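PDB 2VEC: pirin-like protein YhaK from Escherichia coli, which is a monomeric, cytoplasmic bicupin of the pirin family that lacks quercetin 2,3-dioxygenase activity and is thought to be redox-sensitive through a reactive cysteine. Local coordinates for residues Q198-R203 with L251-V256; Q164-P169 with V182-I187; A204-I209 with A231-E236. One frame throughout, in Å; residues are numbered along the deposited sequence.

Contact 1. Residues Q198-R203 with L251-V256; sequences QLHGPR and LIDLPV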
loop_
_atom_site.group_PDB
_atom_site.type_symbol
_atom_site.label_atom_id
_atom_site.label_comp_id
_atom_site.label_asym_id
_atom_site.label_seq_id
_atom_site.Cartn_x
_atom_site.Cartn_y
_atom_site.Cartn_z
ATOM N N GLN A 198 -9.339 -1.233 -14.692
ATOM C CA GLN A 198 -10.495 -0.377 -14.906
ATOM C C GLN A 198 -10.683 0.376 -13.590
ATOM O O GLN A 198 -10.773 -0.229 -12.526
ATOM C CB GLN A 198 -11.743 -1.218 -15.235
ATOM C CG GLN A 198 -11.736 -1.852 -16.655
ATOM C CD GLN A 198 -13.118 -2.294 -17.185
ATOM O OE1 GLN A 198 -13.746 -3.228 -16.670
ATOM N NE2 GLN A 198 -13.560 -1.653 -18.270
ATOM N N LEU A 199 -10.726 1.695 -13.650
ATOM C CA LEU A 199 -10.769 2.495 -12.442
ATOM C C LEU A 199 -12.204 2.880 -12.103
ATOM O O LEU A 199 -13.013 3.201 -13.002
ATOM C CB LEU A 199 -9.879 3.741 -12.611
ATOM C CG LEU A 199 -8.342 3.659 -12.443
ATOM C CD1 LEU A 199 -7.957 3.480 -11.008
ATOM C CD2 LEU A 199 -7.678 2.576 -13.276
ATOM N N HIS A 200 -12.530 2.767 -10.819
ATOM C CA HIS A 200 -13.782 3.208 -10.246
ATOM C C HIS A 200 -13.796 4.721 -9.999
ATOM O O HIS A 200 -14.716 5.396 -10.406
ATOM C CB HIS A 200 -14.076 2.461 -8.949
ATOM C CG HIS A 200 -14.311 0.992 -9.132
ATOM N ND1 HIS A 200 -13.308 0.055 -8.980
ATOM C CD2 HIS A 200 -15.422 0.300 -9.481
ATOM C CE1 HIS A 200 -13.805 -1.160 -9.200
ATOM N NE2 HIS A 200 -15.087 -1.037 -9.484
ATOM N N GLY A 201 -12.761 5.238 -9.337
ATOM C CA GLY A 201 -12.685 6.667 -8.988
ATOM C C GLY A 201 -11.918 7.483 -10.015
ATOM O O GLY A 201 -11.401 6.939 -11.001
ATOM N N PRO A 202 -11.873 8.811 -9.812
ATOM C CA PRO A 202 -11.298 9.770 -10.741
ATOM C C PRO A 202 -9.790 9.978 -10.503
ATOM O O PRO A 202 -9.177 10.822 -11.130
ATOM C CB PRO A 202 -12.080 11.048 -10.413
ATOM C CG PRO A 202 -12.221 10.994 -8.902
ATOM C CD PRO A 202 -12.509 9.482 -8.659
ATOM N N ARG A 203 -9.208 9.223 -9.586
ATOM C CA ARG A 203 -7.798 9.455 -9.222
ATOM C C ARG A 203 -7.144 8.084 -9.028
ATOM O O ARG A 203 -7.744 7.179 -8.451
ATOM C CB ARG A 203 -7.729 10.287 -7.933
ATOM C CG ARG A 203 -6.305 10.844 -7.606
ATOM C CD ARG A 203 -6.246 11.648 -6.255
ATOM N NE ARG A 203 -7.179 12.781 -6.332
ATOM C CZ ARG A 203 -6.988 13.955 -6.911
ATOM N NH1 ARG A 203 -5.825 14.279 -7.467
ATOM N NH2 ARG A 203 -7.983 14.841 -6.900
ATOM N N LEU A 251 -1.307 -0.268 -7.410
ATOM C CA LEU A 251 -2.127 0.732 -8.068
ATOM C C LEU A 251 -3.283 0.941 -7.112
ATOM O O LEU A 251 -3.969 -0.037 -6.706
ATOM C CB LEU A 251 -2.660 0.270 -9.429
ATOM C CG LEU A 251 -3.458 1.356 -10.209
ATOM C CD1 LEU A 251 -3.345 1.161 -11.725
ATOM C CD2 LEU A 251 -4.953 1.279 -9.799
ATOM N N ILE A 252 -3.469 2.201 -6.721
ATOM C CA ILE A 252 -4.554 2.543 -5.783
ATOM C C ILE A 252 -5.595 3.355 -6.512
ATOM O O ILE A 252 -5.273 4.387 -7.104
ATOM C CB ILE A 252 -4.053 3.361 -4.582
ATOM C CG1 ILE A 252 -2.646 2.900 -4.172
ATOM C CG2 ILE A 252 -5.118 3.316 -3.450
ATOM C CD1 ILE A 252 -2.018 3.603 -2.885
ATOM N N ASP A 253 -6.848 2.898 -6.465
ATOM C CA ASP A 253 -7.947 3.538 -7.182
ATOM C C ASP A 253 -8.684 4.353 -6.121
ATOM O O ASP A 253 -9.215 3.792 -5.149
ATOM C CB ASP A 253 -8.789 2.364 -7.742
ATOM C CG ASP A 253 -10.120 2.758 -8.318
ATOM O OD1 ASP A 253 -10.634 3.887 -8.113
ATOM O OD2 ASP A 253 -10.727 1.852 -8.988
ATOM N N LEU A 254 -8.649 5.686 -6.263
ATOM C CA LEU A 254 -9.034 6.610 -5.222
ATOM C C LEU A 254 -10.281 7.398 -5.613
ATOM O O LEU A 254 -10.476 7.724 -6.800
ATOM C CB LEU A 254 -7.854 7.611 -4.962
ATOM C CG LEU A 254 -6.630 6.896 -4.328
ATOM C CD1 LEU A 254 -5.349 7.665 -4.752
ATOM C CD2 LEU A 254 -6.754 6.788 -2.811
ATOM N N PRO A 255 -11.165 7.663 -4.638
ATOM C CA PRO A 255 -12.535 8.150 -4.884
ATOM C C PRO A 255 -12.697 9.646 -5.172
ATOM O O PRO A 255 -13.794 10.094 -5.596
ATOM C CB PRO A 255 -13.267 7.783 -3.580
ATOM C CG PRO A 255 -12.192 7.830 -2.535
ATOM C CD PRO A 255 -10.915 7.371 -3.203
ATOM N N VAL A 256 -11.635 10.434 -4.950
ATOM C CA VAL A 256 -11.771 11.913 -5.106
ATOM C C VAL A 256 -10.425 12.532 -5.443
ATOM O O VAL A 256 -9.390 12.008 -5.015
ATOM C CB VAL A 256 -12.347 12.584 -3.829
ATOM C CG1 VAL A 256 -11.444 12.323 -2.613
ATOM C CG2 VAL A 256 -12.651 14.129 -4.065
ATOM O OXT VAL A 256 -10.346 13.569 -6.132
HETATM O O HOH W 1 -9.629 -0.438 -9.645
#
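Asp253 of strand 251-254 reaches across to the loop 199-202, which in this C-terminal cupin domain links strand 194-198 of one sheet to strand 203-208 of the other. Followed outward, its CB meets CD1 of Leu199, which also lies against CG. With CG anti to the backbone N (chi1 170°), Asp253 turns its carboxylate, oxygens first, toward the consecutive backbone amides of His200 and Gly201. OD1 takes Gly201 N at 2.8 Å through its syn lone pair. OD2 accepts His200 N at 2.7 Å in a nearly straight bond (171°) and His200 ND1 at 3.1 Å in a more bent one, 142°. The latter is a His-carboxylate hydrogen bond: OD2 sits near the ring plane at its edge, although ND1 lies well out of the carboxylate plane. A water donates to OD2 and to Gln198 O, adding a third donor to this one oxygen. Bonds to both oxygens limit the carboxylate's rotation.

Farther along, Arg203 and Leu254 form an antiparallel hydrogen-bonded pair; Leu254 N donates to Arg203 O at 2.8 Å, while the return bond from Arg203 N to Leu254 O is weak. The Arg203 chain, bent at chi3, brings its guanidinium side-on to the C-terminal carboxylate, with Tyr52 forming a cation-pi contact. Arg203 NE bonds Val256 O, in the guanidinium plane, at 2.7 Å, and Arg203 NH2 completes a salt bridge to Val256 OXT at 2.8 Å.

Contact 2. Residues Q164-P169 with V182-I187; sequences QLIASP and VWLHHI
Ile166 and Ala167 both face Leu184, the mark of a classic beta bulge, here between antiparallel strands 164-168 and 183-187 of the C-terminal cupin. The hydrogen bonds record the shift. Gln164 N donates to His186 O and His186 N to Gln164 O, each at 2.9 Å; next, Leu184 O accepts Ile166 N at 2.8 Å and, weakly, Ala167 N at 3.3 Å. Leu184 N returns a bond to Ala167 O, so the register has moved by one residue.

Two CH-pi contacts follow. On the face opposite Leu184, CD1 of Leu165 rests over the His185 ring, 4.0 Å from its centroid, and also meets the Trp183 ring at its edge. The Pro169 side chain, running at about a right angle to that of Trp183, lays CD over one indole face, 3.6 Å from the centroid of the five-membered ring and 20° off its normal. Trp183 CG lies beside the backbone N (chi1 -75°), which swings the indole under the proline.

Apolar packing sets Ile166 CD1 against Leu184 CD2 at 3.7 Å, and Ala167 CB against Leu184 CB. Among polar contacts, a water bridges Gln164 OE1, also bonded to Asn159 N, and His186 ND1, whose ring bonds Arg248 through NE2.

Strand 247-254 flanks strand 183-189 on its far side, Leu88 of strand 85-93 packs on Ala167 and Leu184, and Leu156 of strand 153-157 touches Gln164 and Ile166.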
loop_
_atom_site.group_PDB
_atom_site.type_symbol
_atom_site.label_atom_id
_atom_site.label_comp_id
_atom_site.label_asym_id
_atom_site.label_seq_id
_atom_site.Cartn_x
_atom_site.Cartn_y
_atom_site.Cartn_z
ATOM N N GLN A 164 -3.473 -8.635 -8.257
ATOM C CA GLN A 164 -4.455 -9.102 -7.273
ATOM C C GLN A 164 -5.140 -7.892 -6.677
ATOM O O GLN A 164 -4.493 -6.910 -6.375
ATOM C CB GLN A 164 -3.773 -9.929 -6.172
ATOM C CG GLN A 164 -4.754 -10.486 -5.137
ATOM C CD GLN A 164 -4.074 -11.276 -4.020
ATOM O OE1 GLN A 164 -2.867 -11.216 -3.833
ATOM N NE2 GLN A 164 -4.881 -12.005 -3.249
ATOM N N LEU A 165 -6.457 -7.960 -6.520
ATOM C CA LEU A 165 -7.172 -6.940 -5.761
ATOM C C LEU A 165 -6.996 -7.313 -4.291
ATOM O O LEU A 165 -7.438 -8.392 -3.859
ATOM C CB LEU A 165 -8.654 -6.961 -6.181
ATOM C CG LEU A 165 -9.580 -6.065 -5.367
ATOM C CD1 LEU A 165 -9.282 -4.564 -5.688
ATOM C CD2 LEU A 165 -11.007 -6.418 -5.666
ATOM N N ILE A 166 -6.294 -6.476 -3.523
ATOM C CA ILE A 166 -5.964 -6.862 -2.159
ATOM C C ILE A 166 -6.795 -6.082 -1.146
ATOM O O ILE A 166 -6.806 -6.418 0.047
ATOM C CB ILE A 166 -4.437 -6.784 -1.875
ATOM C CG1 ILE A 166 -3.915 -5.320 -1.945
ATOM C CG2 ILE A 166 -3.661 -7.751 -2.814
ATOM C CD1 ILE A 166 -2.496 -5.117 -1.295
ATOM N N ALA A 167 -7.489 -5.031 -1.595
ATOM C CA ALA A 167 -8.430 -4.342 -0.695
ATOM C C ALA A 167 -9.505 -3.639 -1.504
ATOM O O ALA A 167 -9.209 -3.108 -2.584
ATOM C CB ALA A 167 -7.668 -3.340 0.201
ATOM N N SER A 168 -10.736 -3.611 -0.984
ATOM C CA SER A 168 -11.830 -2.985 -1.678
ATOM C C SER A 168 -12.938 -2.650 -0.671
ATOM O O SER A 168 -12.879 -3.084 0.501
ATOM C CB SER A 168 -12.375 -3.960 -2.717
ATOM O OG SER A 168 -12.802 -5.175 -2.080
ATOM N N PRO A 169 -13.931 -1.857 -1.108
ATOM C CA PRO A 169 -15.009 -1.407 -0.235
ATOM C C PRO A 169 -15.822 -2.562 0.357
ATOM O O PRO A 169 -16.295 -2.447 1.498
ATOM C CB PRO A 169 -15.873 -0.523 -1.156
ATOM C CG PRO A 169 -14.928 -0.034 -2.181
ATOM C CD PRO A 169 -14.008 -1.231 -2.439
ATOM N N VAL A 182 -12.105 2.716 -1.919
ATOM C CA VAL A 182 -10.775 2.632 -2.484
ATOM C C VAL A 182 -10.560 1.187 -2.960
ATOM O O VAL A 182 -11.062 0.247 -2.320
ATOM C CB VAL A 182 -9.686 2.996 -1.392
ATOM C CG1 VAL A 182 -8.270 2.562 -1.789
ATOM C CG2 VAL A 182 -9.749 4.482 -1.120
ATOM N N TRP A 183 -9.910 1.012 -4.112
ATOM C CA TRP A 183 -9.580 -0.361 -4.564
ATOM C C TRP A 183 -8.079 -0.403 -4.688
ATOM O O TRP A 183 -7.488 0.460 -5.342
ATOM C CB TRP A 183 -10.226 -0.729 -5.911
ATOM C CG TRP A 183 -11.723 -1.021 -5.842
ATOM C CD1 TRP A 183 -12.324 -2.254 -5.912
ATOM C CD2 TRP A 183 -12.783 -0.069 -5.753
ATOM N NE1 TRP A 183 -13.693 -2.126 -5.859
ATOM C CE2 TRP A 183 -14.002 -0.789 -5.781
ATOM C CE3 TRP A 183 -12.832 1.325 -5.695
ATOM C CZ2 TRP A 183 -15.249 -0.170 -5.695
ATOM C CZ3 TRP A 183 -14.094 1.955 -5.611
ATOM C CH2 TRP A 183 -15.285 1.203 -5.616
ATOM N N LEU A 184 -7.465 -1.404 -4.071
ATOM C CA LEU A 184 -5.987 -1.461 -4.027
ATOM C C LEU A 184 -5.552 -2.738 -4.690
ATOM O O LEU A 184 -6.067 -3.817 -4.350
ATOM C CB LEU A 184 -5.507 -1.506 -2.575
ATOM C CG LEU A 184 -3.998 -1.616 -2.317
ATOM C CD1 LEU A 184 -3.224 -0.419 -2.988
ATOM C CD2 LEU A 184 -3.640 -1.663 -0.792
ATOM N N HIS A 185 -4.610 -2.605 -5.616
ATOM C CA HIS A 185 -4.134 -3.733 -6.404
ATOM C C HIS A 185 -2.638 -3.873 -6.179
ATOM O O HIS A 185 -1.907 -2.859 -6.148
ATOM C CB HIS A 185 -4.377 -3.501 -7.902
ATOM C CG HIS A 185 -5.808 -3.191 -8.247
ATOM N ND1 HIS A 185 -6.699 -4.163 -8.648
ATOM C CD2 HIS A 185 -6.486 -2.022 -8.286
ATOM C CE1 HIS A 185 -7.871 -3.612 -8.909
ATOM N NE2 HIS A 185 -7.769 -2.310 -8.698
ATOM N N HIS A 186 -2.208 -5.124 -6.070
ATOM C CA HIS A 186 -0.787 -5.505 -5.955
ATOM C C HIS A 186 -0.398 -6.167 -7.256
ATOM O O HIS A 186 -1.090 -7.074 -7.712
ATOM C CB HIS A 186 -0.592 -6.460 -4.779
ATOM C CG HIS A 186 0.854 -6.876 -4.567
ATOM N ND1 HIS A 186 1.242 -8.194 -4.506
ATOM C CD2 HIS A 186 1.984 -6.145 -4.373
ATOM C CE1 HIS A 186 2.554 -8.270 -4.334
ATOM N NE2 HIS A 186 3.032 -7.039 -4.219
ATOM N N ILE A 187 0.702 -5.699 -7.855
ATOM C CA ILE A 187 1.134 -6.100 -9.203
ATOM C C ILE A 187 2.503 -6.754 -9.173
ATOM O O ILE A 187 3.410 -6.224 -8.575
ATOM C CB ILE A 187 1.203 -4.823 -10.140
ATOM C CG1 ILE A 187 -0.199 -4.291 -10.378
ATOM C CG2 ILE A 187 1.847 -5.135 -11.535
ATOM C CD1 ILE A 187 -0.523 -3.011 -9.602
HETATM O O HOH W 2 -0.398 -10.469 -5.044
#

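Contact 3. Residues A204-I209 with A231-E236; sequences AYLQSI and AFIRDE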
loop_
_atom_site.group_PDB
_atom_site.type_symbol
_atom_site.label_atom_id
_atom_site.label_comp_id
_atom_site.label_asym_id
_atom_site.label_seq_id
_atom_site.Cartn_x
_atom_site.Cartn_y
_atom_site.Cartn_z
ATOM N N ALA A 204 -5.915 7.926 -9.503
ATOM C CA ALA A 204 -5.163 6.702 -9.204
ATOM C C ALA A 204 -3.801 7.100 -8.696
ATOM O O ALA A 204 -3.256 8.178 -9.085
ATOM C CB ALA A 204 -4.999 5.898 -10.436
ATOM N N TYR A 205 -3.232 6.249 -7.859
ATOM C CA TYR A 205 -1.857 6.453 -7.469
ATOM C C TYR A 205 -1.118 5.169 -7.824
ATOM O O TYR A 205 -1.567 4.042 -7.486
ATOM C CB TYR A 205 -1.768 6.707 -5.960
ATOM C CG TYR A 205 -0.347 6.901 -5.472
ATOM C CD1 TYR A 205 0.253 8.133 -5.595
ATOM C CD2 TYR A 205 0.355 5.861 -4.856
ATOM C CE1 TYR A 205 1.591 8.344 -5.168
ATOM C CE2 TYR A 205 1.662 6.074 -4.376
ATOM C CZ TYR A 205 2.264 7.314 -4.572
ATOM O OH TYR A 205 3.551 7.543 -4.161
ATOM N N LEU A 206 0.054 5.327 -8.458
ATOM C CA LEU A 206 0.936 4.199 -8.785
ATOM C C LEU A 206 2.162 4.249 -7.886
ATOM O O LEU A 206 2.732 5.326 -7.719
ATOM C CB LEU A 206 1.431 4.336 -10.232
ATOM C CG LEU A 206 0.342 4.634 -11.271
ATOM C CD1 LEU A 206 0.982 4.591 -12.653
ATOM C CD2 LEU A 206 -0.772 3.588 -11.203
ATOM N N GLN A 207 2.633 3.089 -7.393
ATOM C CA GLN A 207 3.820 3.044 -6.544
ATOM C C GLN A 207 4.726 1.916 -6.988
ATOM O O GLN A 207 4.276 0.781 -7.120
ATOM C CB GLN A 207 3.446 2.890 -5.044
ATOM C CG GLN A 207 4.689 2.799 -4.120
ATOM C CD GLN A 207 5.498 4.101 -4.162
ATOM O OE1 GLN A 207 4.908 5.184 -4.153
ATOM N NE2 GLN A 207 6.815 4.006 -4.212
ATOM N N SER A 208 6.000 2.222 -7.218
ATOM C CA SER A 208 6.980 1.179 -7.421
ATOM C C SER A 208 7.392 0.641 -6.038
ATOM O O SER A 208 7.892 1.432 -5.184
ATOM C CB SER A 208 8.193 1.752 -8.168
ATOM O OG SER A 208 9.340 0.896 -7.967
ATOM N N ILE A 209 7.185 -0.662 -5.808
ATOM C CA ILE A 209 7.754 -1.298 -4.616
ATOM C C ILE A 209 9.192 -1.704 -4.950
ATOM O O ILE A 209 10.148 -1.388 -4.200
ATOM C CB ILE A 209 6.927 -2.511 -4.154
ATOM C CG1 ILE A 209 5.516 -2.062 -3.672
ATOM C CG2 ILE A 209 7.652 -3.262 -2.998
ATOM C CD1 ILE A 209 4.535 -3.305 -3.533
ATOM N N ALA A 231 3.330 8.062 -8.510
ATOM C CA ALA A 231 2.752 9.016 -9.465
ATOM C C ALA A 231 1.257 8.987 -9.281
ATOM O O ALA A 231 0.639 7.902 -9.257
ATOM C CB ALA A 231 3.111 8.667 -10.941
ATOM N N PHE A 232 0.673 10.173 -9.115
ATOM C CA PHE A 232 -0.792 10.308 -9.163
ATOM C C PHE A 232 -1.178 10.483 -10.609
ATOM O O PHE A 232 -0.498 11.211 -11.380
ATOM C CB PHE A 232 -1.264 11.538 -8.375
ATOM C CG PHE A 232 -1.334 11.333 -6.914
ATOM C CD1 PHE A 232 -2.486 10.784 -6.345
ATOM C CD2 PHE A 232 -0.239 11.680 -6.089
ATOM C CE1 PHE A 232 -2.584 10.594 -4.970
ATOM C CE2 PHE A 232 -0.307 11.509 -4.716
ATOM C CZ PHE A 232 -1.496 10.972 -4.125
ATOM N N ILE A 233 -2.296 9.887 -10.973
ATOM C CA ILE A 233 -2.862 9.964 -12.300
ATOM C C ILE A 233 -4.371 10.339 -12.216
ATOM O O ILE A 233 -5.092 9.769 -11.427
ATOM C CB ILE A 233 -2.609 8.629 -13.084
ATOM C CG1 ILE A 233 -1.130 8.626 -13.560
ATOM C CG2 ILE A 233 -3.474 8.545 -14.305
ATOM C CD1 ILE A 233 -0.646 7.339 -14.141
ATOM N N ARG A 234 -4.818 11.317 -13.021
ATOM C CA ARG A 234 -6.203 11.829 -12.923
ATOM C C ARG A 234 -7.081 11.505 -14.113
ATOM O O ARG A 234 -6.616 11.547 -15.249
ATOM C CB ARG A 234 -6.193 13.368 -12.827
ATOM C CG ARG A 234 -5.948 13.910 -11.436
ATOM C CD ARG A 234 -7.087 13.600 -10.470
ATOM N NE ARG A 234 -8.406 13.881 -11.019
ATOM C CZ ARG A 234 -9.148 14.944 -10.741
ATOM N NH1 ARG A 234 -8.703 15.889 -9.943
ATOM N NH2 ARG A 234 -10.348 15.076 -11.297
ATOM N N ASP A 235 -8.361 11.266 -13.831
ATOM C CA ASP A 235 -9.415 11.142 -14.823
ATOM C C ASP A 235 -9.127 10.137 -15.935
ATOM O O ASP A 235 -9.471 10.386 -17.085
ATOM C CB ASP A 235 -9.734 12.512 -15.461
ATOM C CG ASP A 235 -10.290 13.504 -14.465
ATOM O OD1 ASP A 235 -10.986 13.070 -13.518
ATOM O OD2 ASP A 235 -10.018 14.717 -14.631
ATOM N N GLU A 236 -8.528 8.999 -15.606
ATOM C CA GLU A 236 -8.382 7.938 -16.602
ATOM C C GLU A 236 -9.167 6.748 -16.131
ATOM O O GLU A 236 -8.856 6.182 -15.087
ATOM C CB GLU A 236 -6.925 7.517 -16.761
ATOM C CG GLU A 236 -6.020 8.635 -17.210
ATOM C CD GLU A 236 -6.329 9.095 -18.625
ATOM O OE1 GLU A 236 -7.046 8.379 -19.342
ATOM O OE2 GLU A 236 -5.853 10.183 -19.018
#
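Ala204 opens the pairing with Ile233 as an antiparallel hydrogen-bonded pair: Ala204 N donates to Ile233 O at 2.8 Å, and Ile233 N donates back to Ala204 O at 2.7 Å. The same Ala204 O also receives a CA-H...O contact from Phe232.

Tyr205 follows, in a non-hydrogen-bonded pair with Phe232. Its CG is anti to the backbone N (chi1 179°), which carries the ring across toward Phe232 and sets CD1 over the centre of its face, 3.5 Å from Phe232 CE2. The planes meet at 61° with centroids 4.7 Å apart, an edge-to-face stack in which tyrosine supplies the edge; Phe49 meets both rings. Tyr205 OH donates to Gln207 OE1 at 2.7 Å, nearly along the C=O axis, tethering the far end of the ring.

The pair belongs to one sheet of the C-terminal cupin sandwich, where 230-234 is the edge strand at this end and 203-208 lies between it and 247-254. Leu206 N bonds Ala231 O at 2.8 Å, almost straight at 173°, and Ala231 N answers to Leu206 O. On the face away from the aromatic pair, Leu206 CD1 meets Ile233 CD1 at 3.5 Å; Phe213 and Ala215 of strand 213-217 also touch Leu206.

Gln207 holds its amide between the tyrosine hydroxyl and two carbonyls: NE2 donates to Gly228 O and to Ser208 O, approaching the latter from above the carbonyl plane, at 3.0 Å.

Overall arrangement
All three contacts reach one sheet of the C-terminal cupin, in which five neighbouring strands run 163-168, 183-189, 247-254, 203-208, 230-234. Contacts 2 and 3 are buried strand pairings, the former interrupted by a bulge and the latter regular, separated by the strand 247-254 that contact 1 uses. Contact 1 is only partly buried and lies at the C-terminal end of that strand, where a loop replaces most of the pairing; two carboxylates, of Asp253 and the C-terminus, do much of the holding, whereas the others rely mainly on backbone bonds, aliphatic packing and rings. Direct links join them: Trp183 stacks on His200 between contacts 2 and 1, while Ile252 N bonds Tyr205 O between contacts 1 and 3.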